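Cytochrome c' (PDB 1MQV) is a high-spin, monomeric c-type haem protein linked to electron transfer, whose haem lacks a sixth ligand and whose exact physiological role is unknown. Local coordinates at residues G16-P21 with A42-D47; A23-G28 with A35-S40. The protein carries 3 engineered substitutions. All blocks are in the same frame, centred on the assembly; numbering follows the deposited sequence.

Contact 1: G16-P21 with A42-D47; sequences GEATKP and AAIADD. With HEC (heme c), chain C.
Ala18 points its methyl toward helix 34-50 and meets it at two places: Ala18 CB lies 4.2 Å from Ala43 CB and 4.3 Å from Ile44 CG1. Ile44 supplies the longer reach. Its CG1 stands anti to its own carbonyl carbon (chi1 -70°), and the extended second torsion carries Ile44 CD1 onward past Ala18 to within 4.3 Å of Thr19 CG2. Two alanine methyls thus meet, with a branched isoleucine beside Ala18 and Thr19, consistent with the close approach of the local axes, 9.4 Å. They run nearly antiparallel at 160°, as neighbours in the four-helix bundle of cytochromes c'.

The two branches of Thr19 do different work. With chi1 at 68°, its hydroxyl sits between the backbone N and the carbonyl carbon, and Thr19 OG1 donates back to Gly16 O at 2.8 Å, tilted only slightly from the carbonyl plane. That oxygen also receives Thr19 N, and weakly Lys20 N. Pro21 has no N-H for the turn before, and the helix is kinked there. The same rotation delivers Thr19 CG2 to the haem, 3.6 Å from the methyl CMB, while Gly16 CA lies 3.9 Å from that methyl. Ile44 also packs on Met15 and on Leu85 and Ala89 of helix 75-95.

No hydrogen bond crosses between the segments, though Ala18 O accepts one from Ser40 OG, a turn earlier on helix 34-50. The Thr19 hydroxyl is spent on Gly16 O, consistent with CG2 being the branch that meets Ile44 and haem CMB through van der Waals contact.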
loop_
_atom_site.group_PDB
_atom_site.type_symbol
_atom_site.label_atom_id
_atom_site.label_comp_id
_atom_site.label_asym_id
_atom_site.label_seq_id
_atom_site.Cartn_x
_atom_site.Cartn_y
_atom_site.Cartn_z
ATOM N N GLY A 16 5.444 3.330 -0.130
ATOM C CA GLY A 16 6.658 2.802 0.486
ATOM C C GLY A 16 7.239 3.800 1.492
ATOM O O GLY A 16 7.585 3.425 2.634
ATOM N N GLU A 17 7.368 5.078 1.091
ATOM C CA GLU A 17 7.887 6.093 2.007
ATOM C C GLU A 17 6.995 6.258 3.257
ATOM O O GLU A 17 7.496 6.513 4.343
ATOM C CB GLU A 17 7.982 7.422 1.271
ATOM C CG GLU A 17 8.974 7.291 0.138
ATOM C CD GLU A 17 8.885 8.403 -0.889
ATOM O OE1 GLU A 17 7.753 8.787 -1.275
ATOM O OE2 GLU A 17 9.956 8.874 -1.328
ATOM N N ALA A 18 5.682 6.126 3.109
ATOM C CA ALA A 18 4.808 6.280 4.296
ATOM C C ALA A 18 5.066 5.188 5.328
ATOM O O ALA A 18 4.776 5.391 6.512
ATOM C CB ALA A 18 3.304 6.277 3.899
ATOM N N THR A 19 5.566 4.030 4.902
ATOM C CA THR A 19 5.827 2.969 5.889
ATOM C C THR A 19 7.154 3.190 6.610
ATOM O O THR A 19 7.372 2.629 7.675
ATOM C CB THR A 19 5.878 1.523 5.289
ATOM O OG1 THR A 19 7.033 1.401 4.440
ATOM C CG2 THR A 19 4.635 1.217 4.497
ATOM N N LYS A 20 8.042 4.004 6.055
ATOM C CA LYS A 20 9.324 4.210 6.717
ATOM C C LYS A 20 9.292 4.702 8.191
ATOM O O LYS A 20 9.942 4.093 9.061
ATOM C CB LYS A 20 10.235 5.096 5.858
ATOM C CG LYS A 20 10.607 4.472 4.507
ATOM C CD LYS A 20 11.876 5.149 3.942
ATOM C CE LYS A 20 12.200 4.725 2.510
ATOM N NZ LYS A 20 11.305 5.362 1.493
ATOM N N PRO A 21 8.550 5.776 8.504
ATOM C CA PRO A 21 8.533 6.217 9.910
ATOM C C PRO A 21 7.909 5.156 10.816
ATOM O O PRO A 21 8.247 5.051 11.991
ATOM C CB PRO A 21 7.655 7.485 9.899
ATOM C CG PRO A 21 7.482 7.840 8.524
ATOM C CD PRO A 21 7.655 6.609 7.682
ATOM N N ALA A 42 -3.158 7.453 6.577
ATOM C CA ALA A 42 -4.081 8.167 5.707
ATOM C C ALA A 42 -3.539 8.092 4.275
ATOM O O ALA A 42 -4.298 7.881 3.330
ATOM C CB ALA A 42 -4.216 9.624 6.168
ATOM N N ALA A 43 -2.224 8.215 4.123
ATOM C CA ALA A 43 -1.624 8.155 2.770
ATOM C C ALA A 43 -1.819 6.788 2.170
ATOM O O ALA A 43 -2.196 6.657 0.995
ATOM C CB ALA A 43 -0.171 8.445 2.821
ATOM N N ILE A 44 -1.559 5.755 2.973
ATOM C CA ILE A 44 -1.745 4.378 2.509
ATOM C C ILE A 44 -3.199 4.204 2.066
ATOM O O ILE A 44 -3.454 3.666 0.980
ATOM C CB ILE A 44 -1.348 3.357 3.640
ATOM C CG1 ILE A 44 0.162 3.373 3.844
ATOM C CG2 ILE A 44 -1.821 1.929 3.278
ATOM C CD1 ILE A 44 0.611 2.659 5.155
ATOM N N ALA A 45 -4.159 4.677 2.863
ATOM C CA ALA A 45 -5.575 4.505 2.496
ATOM C C ALA A 45 -5.934 5.263 1.225
ATOM O O ALA A 45 -6.601 4.722 0.352
ATOM C CB ALA A 45 -6.515 4.940 3.641
ATOM N N ASP A 46 -5.515 6.520 1.133
ATOM C CA ASP A 46 -5.786 7.312 -0.065
ATOM C C ASP A 46 -5.125 6.725 -1.333
ATOM O O ASP A 46 -5.750 6.708 -2.408
ATOM C CB ASP A 46 -5.312 8.760 0.138
ATOM C CG ASP A 46 -6.141 9.505 1.182
ATOM O OD1 ASP A 46 -7.300 9.101 1.422
ATOM O OD2 ASP A 46 -5.637 10.499 1.753
ATOM N N ASP A 47 -3.878 6.268 -1.221
ATOM C CA ASP A 47 -3.162 5.693 -2.377
ATOM C C ASP A 47 -3.868 4.442 -2.834
ATOM O O ASP A 47 -4.020 4.203 -4.030
ATOM C CB ASP A 47 -1.708 5.358 -2.035
ATOM C CG ASP A 47 -0.879 6.591 -1.694
ATOM O OD1 ASP A 47 -1.293 7.715 -2.046
ATOM O OD2 ASP A 47 0.184 6.426 -1.076
HETATM FE FE HEC C . 3.209 -2.453 -3.844
HETATM C CHA HEC C . 5.180 -1.625 -6.444
HETATM C CHB HEC C . 5.173 -0.566 -1.774
HETATM C CHC HEC C . 0.865 -2.628 -1.408
HETATM C CHD HEC C . 0.917 -4.024 -6.029
HETATM N NA HEC C . 4.897 -1.304 -4.072
HETATM C C1A HEC C . 5.540 -1.104 -5.256
HETATM C C2A HEC C . 6.659 -0.267 -5.031
HETATM C C3A HEC C . 6.716 0.045 -3.668
HETATM C C4A HEC C . 5.570 -0.629 -3.099
HETATM C CMA HEC C . 7.661 0.838 -2.821
HETATM C CAA HEC C . 7.681 0.139 -6.086
HETATM C CBA HEC C . 7.228 1.415 -6.758
HETATM C CGA HEC C . 8.313 1.976 -7.687
HETATM O O1A HEC C . 8.995 2.917 -7.267
HETATM O O2A HEC C . 8.466 1.465 -8.813
HETATM N NB HEC C . 3.072 -1.782 -2.024
HETATM C C1B HEC C . 4.015 -1.125 -1.251
HETATM C C2B HEC C . 3.630 -1.008 0.172
HETATM C C3B HEC C . 2.429 -1.593 0.276
HETATM C C4B HEC C . 2.062 -2.043 -1.098
HETATM C CMB HEC C . 4.533 -0.364 1.268
HETATM C CAB HEC C . 1.606 -1.783 1.470
HETATM C CBB HEC C . 1.302 -0.754 2.374
HETATM N NC HEC C . 1.297 -3.097 -3.770
HETATM C C1C HEC C . 0.462 -3.122 -2.653
HETATM C C2C HEC C . -0.754 -3.789 -2.920
HETATM C C3C HEC C . -0.776 -4.228 -4.218
HETATM C C4C HEC C . 0.554 -3.774 -4.728
HETATM C CMC HEC C . -1.828 -4.162 -1.843
HETATM C CAC HEC C . -1.716 -5.023 -4.996
HETATM C CBC HEC C . -3.124 -5.041 -4.570
HETATM N ND HEC C . 3.033 -2.801 -5.838
HETATM C C1D HEC C . 2.144 -3.541 -6.576
HETATM C C2D HEC C . 2.579 -3.685 -7.981
HETATM C C3D HEC C . 3.774 -3.010 -8.055
HETATM C C4D HEC C . 4.055 -2.437 -6.740
HETATM C CMD HEC C . 1.640 -4.249 -9.088
HETATM C CAD HEC C . 4.604 -2.808 -9.411
HETATM C CBD HEC C . 4.117 -1.431 -9.956
HETATM C CGD HEC C . 4.668 -1.205 -11.361
HETATM O O1D HEC C . 5.867 -1.481 -11.512
HETATM O O2D HEC C . 3.917 -0.784 -12.263
#

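Contact 2: A23-G28 with A35-S40; sequences AAMLKG and AVVQKS
Met25 reaches across to two valines, and all of the contact between these segments is apolar. Its CG lies beside the backbone N (chi1 -79°) and the chain is extended from there, which brings sulfur and methyl up against helix 34-50. Met25 SD rests 3.6 Å from Val37 CG2, the branch anti to that residue's carbonyl carbon. Beyond it, Met25 CE settles 3.8 Å from Val36 CG1 and 4.0 Å from Val36 CB. One unbranched thioether therefore runs slantwise over both valines and spans the distance between backbones whose nearest CA atoms, of Met25 and Val37, are 9.4 Å apart.

The helices concerned, 4-27 and 34-50, are consecutive in the four-helix bundle, and here they approach the turn that links them. Leu102 of helix 99-120 also packs on Met25, while Ile96 and Trp32, an engineered residue, touch Val37.

Hydrogen bonds belong to the individual segments and to the connection. Helix 4-27 ends in a Schellman motif at Gly28, whose phi of 84° breaks the helical run, Gly28 N bonding back to Met25 O at 2.9 Å. On the other side of the link, Asp33 OD1 accepts from Val36 N near the start of helix 34-50.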
loop_
_atom_site.group_PDB
_atom_site.type_symbol
_atom_site.label_atom_id
_atom_site.label_comp_id
_atom_site.label_asym_id
_atom_site.label_seq_id
_atom_site.Cartn_x
_atom_site.Cartn_y
_atom_site.Cartn_z
ATOM N N ALA A 23 8.125 1.863 10.383
ATOM C CA ALA A 23 9.154 0.862 10.601
ATOM C C ALA A 23 10.180 1.401 11.609
ATOM O O ALA A 23 10.680 0.659 12.442
ATOM C CB ALA A 23 9.858 0.495 9.272
ATOM N N ALA A 24 10.510 2.682 11.538
ATOM C CA ALA A 24 11.497 3.253 12.467
ATOM C C ALA A 24 11.007 3.208 13.919
ATOM O O ALA A 24 11.774 2.966 14.871
ATOM C CB ALA A 24 11.853 4.702 12.030
ATOM N N MET A 25 9.720 3.436 14.107
ATOM C CA MET A 25 9.168 3.354 15.450
ATOM C C MET A 25 9.193 1.899 15.919
ATOM O O MET A 25 9.587 1.621 17.050
ATOM C CB MET A 25 7.732 3.874 15.465
ATOM C CG MET A 25 7.639 5.375 15.476
ATOM S SD MET A 25 5.965 5.932 15.144
ATOM C CE MET A 25 6.339 7.570 14.369
ATOM N N LEU A 26 8.792 0.967 15.052
ATOM C CA LEU A 26 8.764 -0.438 15.447
ATOM C C LEU A 26 10.176 -0.899 15.828
ATOM O O LEU A 26 10.342 -1.716 16.714
ATOM C CB LEU A 26 8.220 -1.283 14.330
ATOM C CG LEU A 26 6.752 -1.066 14.005
ATOM C CD1 LEU A 26 6.472 -1.868 12.753
ATOM C CD2 LEU A 26 5.844 -1.515 15.172
ATOM N N LYS A 27 11.183 -0.367 15.145
ATOM C CA LYS A 27 12.577 -0.711 15.448
ATOM C C LYS A 27 13.119 -0.030 16.708
ATOM O O LYS A 27 14.160 -0.422 17.241
ATOM C CB LYS A 27 13.469 -0.341 14.257
ATOM C CG LYS A 27 13.419 -1.381 13.158
ATOM C CD LYS A 27 13.735 -0.806 11.804
ATOM C CE LYS A 27 15.198 -0.631 11.596
ATOM N NZ LYS A 27 15.429 0.094 10.318
ATOM N N GLY A 28 12.415 0.982 17.196
ATOM C CA GLY A 28 12.883 1.693 18.378
ATOM C C GLY A 28 13.906 2.770 18.023
ATOM O O GLY A 28 14.578 3.336 18.891
ATOM N N ALA A 35 0.707 11.659 15.351
ATOM C CA ALA A 35 0.418 12.413 14.141
ATOM C C ALA A 35 1.113 11.808 12.908
ATOM O O ALA A 35 0.514 11.720 11.824
ATOM C CB ALA A 35 0.857 13.870 14.342
ATOM N N VAL A 36 2.383 11.437 13.062
ATOM C CA VAL A 36 3.133 10.834 11.955
ATOM C C VAL A 36 2.481 9.530 11.514
ATOM O O VAL A 36 2.405 9.237 10.336
ATOM C CB VAL A 36 4.608 10.520 12.372
ATOM C CG1 VAL A 36 5.287 9.611 11.296
ATOM C CG2 VAL A 36 5.384 11.836 12.557
ATOM N N VAL A 37 2.032 8.734 12.483
ATOM C CA VAL A 37 1.393 7.459 12.180
ATOM C C VAL A 37 0.067 7.680 11.470
ATOM O O VAL A 37 -0.225 7.026 10.469
ATOM C CB VAL A 37 1.201 6.675 13.478
ATOM C CG1 VAL A 37 0.385 5.448 13.239
ATOM C CG2 VAL A 37 2.549 6.284 13.996
ATOM N N GLN A 38 -0.730 8.631 11.956
ATOM C CA GLN A 38 -2.011 8.952 11.317
ATOM C C GLN A 38 -1.785 9.428 9.884
ATOM O O GLN A 38 -2.552 9.095 8.960
ATOM C CB GLN A 38 -2.692 10.056 12.087
ATOM C CG GLN A 38 -3.475 9.556 13.262
ATOM C CD GLN A 38 -4.694 8.752 12.817
ATOM O OE1 GLN A 38 -4.603 7.555 12.560
ATOM N NE2 GLN A 38 -5.838 9.423 12.699
ATOM N N LYS A 39 -0.735 10.224 9.707
ATOM C CA LYS A 39 -0.419 10.746 8.363
ATOM C C LYS A 39 -0.076 9.591 7.388
ATOM O O LYS A 39 -0.556 9.557 6.239
ATOM C CB LYS A 39 0.730 11.735 8.482
ATOM C CG LYS A 39 1.272 12.326 7.177
ATOM C CD LYS A 39 2.367 13.308 7.494
ATOM C CE LYS A 39 3.045 13.831 6.230
ATOM N NZ LYS A 39 2.158 14.714 5.447
ATOM N N SER A 40 0.747 8.646 7.851
ATOM C CA SER A 40 1.133 7.489 7.047
ATOM C C SER A 40 -0.053 6.610 6.749
ATOM O O SER A 40 -0.193 6.149 5.639
ATOM C CB SER A 40 2.205 6.621 7.758
ATOM O OG SER A 40 3.435 7.329 7.856
#

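Both contacts join helix 4-27 to helix 34-50, and contact 2 is nested in the loop that contact 1 closes. Contact 1 lies nearer the centre of the chain and borders the haem, although three of its four touching residues are partly exposed. Contact 2 is farther out, toward the interhelix turn and away from the haem, yet mostly buried. Short alanine methyls suffice where the backbones are close; a long methionine spans the wider separation. Neither has a hydrogen bond between its own segments. The polar tie runs between the contacts, from Ser40 OG to Ala18 O at 2.7 Å, beside Pro21 CB packed 3.5 Å from Val36 CG1.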